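Uncharacterized protein (Ruminococcus gnavus, PDB 4QAN) is of unknown function but has a cystatin-like fold, belongs to the NTF2-like superfamily as a divergent member, and can bind magnesium. Local coordinates at residues A[301-312]-A[324-335]. Numbering follows the deposited sequence.
Sequences YMVYLDLIKVIP and QYAGLYSYNGKN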
ATOM      1  N   TYR A 301      -1.342 -11.508  18.376  1.00 38.43           N
ATOM      2  CA  TYR A 301      -2.591 -11.934  19.017  1.00 36.26           C
ATOM      3  C   TYR A 301      -3.797 -11.994  18.077  1.00 33.74           C
ATOM      4  O   TYR A 301      -4.915 -12.341  18.509  1.00 34.41           O
ATOM      5  CB  TYR A 301      -2.900 -11.044  20.210  1.00 39.46           C
ATOM      6  CG  TYR A 301      -1.855 -11.107  21.291  1.00 44.84           C
ATOM      7  CD1 TYR A 301      -1.640 -12.284  21.999  1.00 49.75           C
ATOM      8  CD2 TYR A 301      -1.085  -9.996  21.618  1.00 46.34           C
ATOM      9  CE1 TYR A 301      -0.687 -12.359  22.997  1.00 53.96           C
ATOM     10  CE2 TYR A 301      -0.131 -10.059  22.629  1.00 53.51           C
ATOM     11  CZ  TYR A 301       0.062 -11.247  23.313  1.00 58.59           C
ATOM     12  OH  TYR A 301       1.000 -11.345  24.321  1.00 73.86           O
HETATM   13  N   MSE A 302      -3.572 -11.679  16.799  1.00 30.08           N
HETATM   14  CA  MSE A 302      -4.585 -11.847  15.766  1.00 29.25           C
HETATM   15  C   MSE A 302      -5.010 -13.297  15.625  1.00 30.97           C
HETATM   16  O   MSE A 302      -6.092 -13.589  15.114  1.00 30.46           O
HETATM   17  CB  MSE A 302      -4.096 -11.314  14.409  1.00 27.79           C
HETATM   18  CG  MSE A 302      -3.970  -9.800  14.406  1.00 26.65           C
HETATM   19 SE   MSE A 302      -5.762  -8.995  14.621  0.75 22.50          SE
HETATM   20  CE  MSE A 302      -5.113  -7.387  15.525  1.00 29.17           C
ATOM     21  N   VAL A 303      -4.178 -14.225  16.081  1.00 35.30           N
ATOM     22  CA  VAL A 303      -4.566 -15.624  16.083  1.00 37.00           C
ATOM     23  C   VAL A 303      -5.752 -15.879  17.037  1.00 36.74           C
ATOM     24  O   VAL A 303      -6.410 -16.908  16.950  1.00 37.11           O
ATOM     25  CB  VAL A 303      -3.377 -16.528  16.419  1.00 39.06           C
ATOM     26  CG1 VAL A 303      -2.969 -16.395  17.868  1.00 40.66           C
ATOM     27  CG2 VAL A 303      -3.720 -17.970  16.108  1.00 48.09           C
ATOM     28  N   TYR A 304      -6.014 -14.947  17.942  1.00 35.59           N
ATOM     29  CA  TYR A 304      -7.168 -15.041  18.830  1.00 37.36           C
ATOM     30  C   TYR A 304      -8.224 -14.004  18.503  1.00 35.87           C
ATOM     31  O   TYR A 304      -9.031 -13.646  19.352  1.00 38.96           O
ATOM     32  CB  TYR A 304      -6.726 -14.939  20.292  1.00 41.76           C
ATOM     33  CG  TYR A 304      -5.767 -16.044  20.669  1.00 48.65           C
ATOM     34  CD1 TYR A 304      -6.143 -17.385  20.538  1.00 48.68           C
ATOM     35  CD2 TYR A 304      -4.492 -15.760  21.156  1.00 53.40           C
ATOM     36  CE1 TYR A 304      -5.279 -18.404  20.868  1.00 52.86           C
ATOM     37  CE2 TYR A 304      -3.623 -16.781  21.500  1.00 55.44           C
ATOM     38  CZ  TYR A 304      -4.023 -18.096  21.350  1.00 59.19           C
ATOM     39  OH  TYR A 304      -3.173 -19.121  21.678  1.00 75.87           O
ATOM     40  N   LEU A 305      -8.236 -13.533  17.264  1.00 34.81           N
ATOM     41  CA  LEU A 305      -9.389 -12.816  16.778  1.00 37.39           C
ATOM     42  C   LEU A 305     -10.379 -13.862  16.298  1.00 39.11           C
ATOM     43  O   LEU A 305     -10.133 -14.533  15.295  1.00 35.46           O
ATOM     44  CB  LEU A 305      -9.029 -11.874  15.646  1.00 37.05           C
ATOM     45  CG  LEU A 305     -10.235 -11.165  15.049  1.00 33.50           C
ATOM     46  CD1 LEU A 305     -10.739 -10.137  16.031  1.00 38.06           C
ATOM     47  CD2 LEU A 305      -9.867 -10.529  13.731  1.00 31.66           C
ATOM     48  N   ASP A 306     -11.483 -13.993  17.037  1.00 38.47           N
ATOM     49  CA  ASP A 306     -12.525 -14.957  16.738  1.00 39.76           C
ATOM     50  C   ASP A 306     -13.823 -14.290  16.377  1.00 36.90           C
ATOM     51  O   ASP A 306     -14.258 -13.325  17.006  1.00 33.62           O
ATOM     52  CB  ASP A 306     -12.794 -15.850  17.944  1.00 48.63           C
ATOM     53  CG  ASP A 306     -11.803 -16.984  18.061  1.00 57.97           C
ATOM     54  OD1 ASP A 306     -11.658 -17.733  17.073  1.00 58.24           O
ATOM     55  OD2 ASP A 306     -11.183 -17.124  19.140  1.00 67.74           O
ATOM     56  N   LEU A 307     -14.454 -14.856  15.369  1.00 37.42           N
ATOM     57  CA  LEU A 307     -15.782 -14.481  14.985  1.00 36.91           C
ATOM     58  C   LEU A 307     -16.780 -15.297  15.849  1.00 37.40           C
ATOM     59  O   LEU A 307     -16.729 -16.516  15.888  1.00 37.69           O
ATOM     60  CB  LEU A 307     -15.916 -14.791  13.494  1.00 38.71           C
ATOM     61  CG  LEU A 307     -16.821 -13.985  12.581  1.00 37.34           C
ATOM     62  CD1 LEU A 307     -16.578 -12.492  12.665  1.00 35.18           C
ATOM     63  CD2 LEU A 307     -16.582 -14.498  11.174  1.00 37.76           C
ATOM     64  N   ILE A 308     -17.651 -14.626  16.589  1.00 38.97           N
ATOM     65  CA  ILE A 308     -18.710 -15.320  17.323  1.00 37.75           C
ATOM     66  C   ILE A 308     -19.897 -15.608  16.393  1.00 38.92           C
ATOM     67  O   ILE A 308     -20.496 -16.679  16.441  1.00 38.67           O
ATOM     68  CB  ILE A 308     -19.177 -14.492  18.533  1.00 43.07           C
ATOM     69  CG1 ILE A 308     -18.043 -14.356  19.554  1.00 45.83           C
ATOM     70  CG2 ILE A 308     -20.386 -15.139  19.207  1.00 44.20           C
ATOM     71  CD1 ILE A 308     -18.257 -13.234  20.542  1.00 49.89           C
ATOM     72  N   LYS A 309     -20.226 -14.639  15.546  1.00 37.90           N
ATOM     73  CA  LYS A 309     -21.381 -14.728  14.675  1.00 38.78           C
ATOM     74  C   LYS A 309     -21.280 -13.728  13.519  1.00 37.15           C
ATOM     75  O   LYS A 309     -20.780 -12.614  13.693  1.00 34.93           O
ATOM     76  CB  LYS A 309     -22.644 -14.451  15.486  1.00 42.57           C
ATOM     77  CG  LYS A 309     -23.890 -15.115  14.931  1.00 45.03           C
ATOM     78  CD  LYS A 309     -24.933 -15.260  16.024  1.00 51.76           C
ATOM     79  CE  LYS A 309     -26.248 -15.804  15.496  1.00 52.70           C
ATOM     80  NZ  LYS A 309     -27.224 -15.845  16.611  1.00 58.42           N
ATOM     81  N   VAL A 310     -21.731 -14.148  12.340  1.00 36.05           N
ATOM     82  CA  VAL A 310     -21.929 -13.262  11.195  1.00 34.39           C
ATOM     83  C   VAL A 310     -23.436 -13.084  10.983  1.00 37.96           C
ATOM     84  O   VAL A 310     -24.131 -14.042  10.653  1.00 39.46           O
ATOM     85  CB  VAL A 310     -21.298 -13.855   9.941  1.00 33.43           C
ATOM     86  CG1 VAL A 310     -21.498 -12.917   8.745  1.00 31.48           C
ATOM     87  CG2 VAL A 310     -19.824 -14.130  10.207  1.00 32.68           C
ATOM     88  N   ILE A 311     -23.942 -11.869  11.188  1.00 36.61           N
ATOM     89  CA  ILE A 311     -25.387 -11.669  11.322  1.00 36.42           C
ATOM     90  C   ILE A 311     -25.929 -10.767  10.227  1.00 36.76           C
ATOM     91  O   ILE A 311     -25.433  -9.654  10.058  1.00 38.58           O
ATOM     92  CB  ILE A 311     -25.736 -11.019  12.672  1.00 36.29           C
ATOM     93  CG1 ILE A 311     -25.074 -11.787  13.815  1.00 37.44           C
ATOM     94  CG2 ILE A 311     -27.241 -10.986  12.853  1.00 36.69           C
ATOM     95  CD1 ILE A 311     -25.123 -11.054  15.130  1.00 40.86           C
ATOM     96  N   PRO A 312     -26.970 -11.220   9.508  1.00 35.84           N
ATOM     97  CA  PRO A 312     -27.479 -10.394   8.428  1.00 36.87           C
ATOM     98  C   PRO A 312     -28.122  -9.121   8.947  1.00 41.07           C
ATOM     99  O   PRO A 312     -28.852  -9.135   9.962  1.00 42.16           O
ATOM    100  CB  PRO A 312     -28.543 -11.288   7.773  1.00 39.89           C
ATOM    101  CG  PRO A 312     -29.022 -12.160   8.890  1.00 39.22           C
ATOM    102  CD  PRO A 312     -27.788 -12.432   9.706  1.00 37.28           C
ATOM    103  N   GLN A 324     -25.624  -6.463   3.373  1.00 34.96           N
ATOM    104  CA  GLN A 324     -24.861  -6.014   4.527  1.00 34.04           C
ATOM    105  C   GLN A 324     -24.970  -6.998   5.688  1.00 35.91           C
ATOM    106  O   GLN A 324     -26.047  -7.525   5.996  1.00 33.52           O
ATOM    107  CB  GLN A 324     -25.326  -4.637   4.976  1.00 33.66           C
ATOM    108  CG  GLN A 324     -24.857  -3.525   4.069  1.00 33.86           C
ATOM    109  CD  GLN A 324     -25.417  -2.181   4.485  1.00 35.79           C
ATOM    110  OE1 GLN A 324     -25.139  -1.690   5.578  1.00 37.19           O
ATOM    111  NE2 GLN A 324     -26.199  -1.580   3.613  1.00 35.95           N
ATOM    112  N   TYR A 325     -23.832  -7.228   6.328  1.00 34.12           N
ATOM    113  CA  TYR A 325     -23.733  -8.188   7.400  1.00 37.15           C
ATOM    114  C   TYR A 325     -22.914  -7.564   8.521  1.00 39.33           C
ATOM    115  O   TYR A 325     -22.009  -6.771   8.257  1.00 39.69           O
ATOM    116  CB  TYR A 325     -23.062  -9.479   6.878  1.00 34.41           C
ATOM    117  CG  TYR A 325     -24.022 -10.412   6.170  1.00 35.84           C
ATOM    118  CD1 TYR A 325     -24.350 -10.235   4.820  1.00 33.80           C
ATOM    119  CD2 TYR A 325     -24.622 -11.472   6.860  1.00 36.06           C
ATOM    120  CE1 TYR A 325     -25.247 -11.080   4.185  1.00 34.05           C
ATOM    121  CE2 TYR A 325     -25.513 -12.321   6.229  1.00 38.47           C
ATOM    122  CZ  TYR A 325     -25.826 -12.119   4.895  1.00 39.13           C
ATOM    123  OH  TYR A 325     -26.718 -12.980   4.285  1.00 42.09           O
ATOM    124  N   ALA A 326     -23.228  -7.940   9.762  1.00 37.94           N
ATOM    125  CA  ALA A 326     -22.444  -7.545  10.929  1.00 34.50           C
ATOM    126  C   ALA A 326     -21.600  -8.702  11.407  1.00 34.09           C
ATOM    127  O   ALA A 326     -22.059  -9.829  11.461  1.00 36.96           O
ATOM    128  CB  ALA A 326     -23.365  -7.081  12.046  1.00 37.37           C
ATOM    129  N   GLY A 327     -20.346  -8.422  11.736  1.00 39.21           N
ATOM    130  CA  GLY A 327     -19.452  -9.398  12.356  1.00 36.31           C
ATOM    131  C   GLY A 327     -19.432  -9.138  13.857  1.00 35.04           C
ATOM    132  O   GLY A 327     -19.279  -7.991  14.286  1.00 34.57           O
ATOM    133  N   LEU A 328     -19.634 -10.186  14.651  1.00 35.46           N
ATOM    134  CA  LEU A 328     -19.504 -10.102  16.107  1.00 38.47           C
ATOM    135  C   LEU A 328     -18.286 -10.926  16.507  1.00 39.00           C
ATOM    136  O   LEU A 328     -18.158 -12.079  16.091  1.00 39.93           O
ATOM    137  CB  LEU A 328     -20.765 -10.625  16.795  1.00 38.79           C
ATOM    138  CG  LEU A 328     -20.757 -10.688  18.319  1.00 39.58           C
ATOM    139  CD1 LEU A 328     -20.680  -9.287  18.894  1.00 40.97           C
ATOM    140  CD2 LEU A 328     -21.993 -11.411  18.846  1.00 42.48           C
ATOM    141  N   TYR A 329     -17.385 -10.324  17.288  1.00 36.11           N
ATOM    142  CA  TYR A 329     -16.063 -10.898  17.523  1.00 35.73           C
ATOM    143  C   TYR A 329     -15.721 -11.031  18.998  1.00 37.47           C
ATOM    144  O   TYR A 329     -16.294 -10.356  19.843  1.00 35.48           O
ATOM    145  CB  TYR A 329     -14.962 -10.018  16.912  1.00 35.50           C
ATOM    146  CG  TYR A 329     -15.107  -9.674  15.444  1.00 33.80           C
ATOM    147  CD1 TYR A 329     -15.990  -8.689  15.036  1.00 32.68           C
ATOM    148  CD2 TYR A 329     -14.336 -10.307  14.478  1.00 35.32           C
ATOM    149  CE1 TYR A 329     -16.121  -8.364  13.717  1.00 32.52           C
ATOM    150  CE2 TYR A 329     -14.444  -9.972  13.141  1.00 34.26           C
ATOM    151  CZ  TYR A 329     -15.351  -8.994  12.768  1.00 35.53           C
ATOM    152  OH  TYR A 329     -15.501  -8.634  11.454  1.00 32.26           O
ATOM    153  N   SER A 330     -14.764 -11.908  19.272  1.00 35.98           N
ATOM    154  CA  SER A 330     -13.955 -11.847  20.477  1.00 35.76           C
ATOM    155  C   SER A 330     -12.517 -11.680  20.009  1.00 34.84           C
ATOM    156  O   SER A 330     -11.961 -12.565  19.352  1.00 37.10           O
ATOM    157  CB  SER A 330     -14.087 -13.124  21.321  1.00 35.63           C
ATOM    158  OG  SER A 330     -13.089 -13.177  22.342  1.00 35.03           O
ATOM    159  N   TYR A 331     -11.931 -10.531  20.321  1.00 35.09           N
ATOM    160  CA  TYR A 331     -10.512 -10.306  20.105  1.00 35.35           C
ATOM    161  C   TYR A 331      -9.836 -10.429  21.450  1.00 35.00           C
ATOM    162  O   TYR A 331      -9.893  -9.505  22.259  1.00 37.80           O
ATOM    163  CB  TYR A 331     -10.223  -8.913  19.520  1.00 33.66           C
ATOM    164  CG  TYR A 331      -8.733  -8.632  19.426  1.00 37.09           C
ATOM    165  CD1 TYR A 331      -7.944  -9.298  18.487  1.00 35.72           C
ATOM    166  CD2 TYR A 331      -8.098  -7.742  20.293  1.00 35.57           C
ATOM    167  CE1 TYR A 331      -6.585  -9.064  18.393  1.00 34.91           C
ATOM    168  CE2 TYR A 331      -6.731  -7.511  20.204  1.00 35.57           C
ATOM    169  CZ  TYR A 331      -5.982  -8.177  19.250  1.00 35.75           C
ATOM    170  OH  TYR A 331      -4.615  -7.982  19.145  1.00 37.90           O
ATOM    171  N   ASN A 332      -9.202 -11.567  21.690  1.00 37.88           N
ATOM    172  CA  ASN A 332      -8.556 -11.857  22.980  1.00 39.86           C
ATOM    173  C   ASN A 332      -9.462 -11.570  24.173  1.00 41.61           C
ATOM    174  O   ASN A 332      -9.024 -11.039  25.199  1.00 48.41           O
ATOM    175  CB  ASN A 332      -7.232 -11.103  23.100  1.00 40.92           C
ATOM    176  CG  ASN A 332      -6.216 -11.576  22.083  1.00 44.11           C
ATOM    177  OD1 ASN A 332      -5.290 -12.331  22.405  1.00 40.33           O
ATOM    178  ND2 ASN A 332      -6.420 -11.180  20.828  1.00 45.05           N
ATOM    179  N   GLY A 333     -10.730 -11.933  24.020  1.00 38.49           N
ATOM    180  CA  GLY A 333     -11.699 -11.869  25.100  1.00 39.42           C
ATOM    181  C   GLY A 333     -12.489 -10.586  25.170  1.00 38.47           C
ATOM    182  O   GLY A 333     -13.405 -10.476  25.985  1.00 40.37           O
ATOM    183  N   LYS A 334     -12.128  -9.602  24.357  1.00 37.61           N
ATOM    184  CA  LYS A 334     -12.908  -8.372  24.261  1.00 41.83           C
ATOM    185  C   LYS A 334     -13.755  -8.449  23.020  1.00 37.90           C
ATOM    186  O   LYS A 334     -13.290  -8.906  21.983  1.00 39.28           O
ATOM    187  CB  LYS A 334     -12.007  -7.136  24.245  1.00 46.07           C
ATOM    188  CG  LYS A 334     -11.261  -6.959  25.561  1.00 55.39           C
ATOM    189  CD  LYS A 334     -10.594  -5.602  25.691  1.00 62.44           C
ATOM    190  CE  LYS A 334     -10.184  -5.335  27.135  1.00 70.54           C
ATOM    191  NZ  LYS A 334      -9.655  -3.958  27.324  1.00 75.46           N
ATOM    192  N   ASN A 335     -15.004  -8.016  23.146  1.00 39.49           N
ATOM    193  CA  ASN A 335     -16.011  -8.156  22.098  1.00 38.75           C
ATOM    194  C   ASN A 335     -16.184  -6.897  21.288  1.00 41.41           C
ATOM    195  O   ASN A 335     -16.260  -5.796  21.844  1.00 41.58           O
ATOM    196  CB  ASN A 335     -17.355  -8.532  22.708  1.00 41.29           C
ATOM    197  CG  ASN A 335     -17.279  -9.808  23.489  1.00 43.13           C
ATOM    198  OD1 ASN A 335     -17.540  -9.831  24.693  1.00 44.13           O
ATOM    199  ND2 ASN A 335     -16.881 -10.880  22.818  1.00 40.27           N
TER
HETATM  200  O   HOH W   1      -2.222  -8.664  18.210  1.00 28.85           O
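Tyr301 O is gripped from opposite faces of its carbonyl plane, by Tyr304 N within its own turn and by Asn332 ND2 across the contact at 3.0 Å. The amide of Asn332 stands almost perpendicular to the rings of Tyr301 and Tyr304, and its ND2 also lies over the centre of the Tyr331 ring. With an alanine here, Tyr301 O would probably lose its donor from the turn and the Tyr331 face its amide cover. Asn332 N, in the type I' turn from Tyr331 to Lys334, adds a nearly straight bond to Tyr304 O (177°). Tyr331 holds CG anti to its backbone N (chi1 174°), which brings the ring to Leu305 and to Met302, a selenomethionine whose SE lies obliquely 5.0 Å from the ring centroid. From here strands 305-312 and 324-331 run antiparallel as a hairpin within the mixed sheet of the cystatin-like fold, interrupted by a classic beta bulge: Leu328 O takes Ile308 N at 2.6 Å and, weakly, Lys309 N. Leu307 lies alongside Tyr329, placing CD1 over the ring face in a CH-pi contact 3.7 Å from the centroid; Tyr329 OH bonds to Thr338 and Tyr340. Beyond the bulge, Pro312 CB meets Tyr325 CE2 at 3.6 Å.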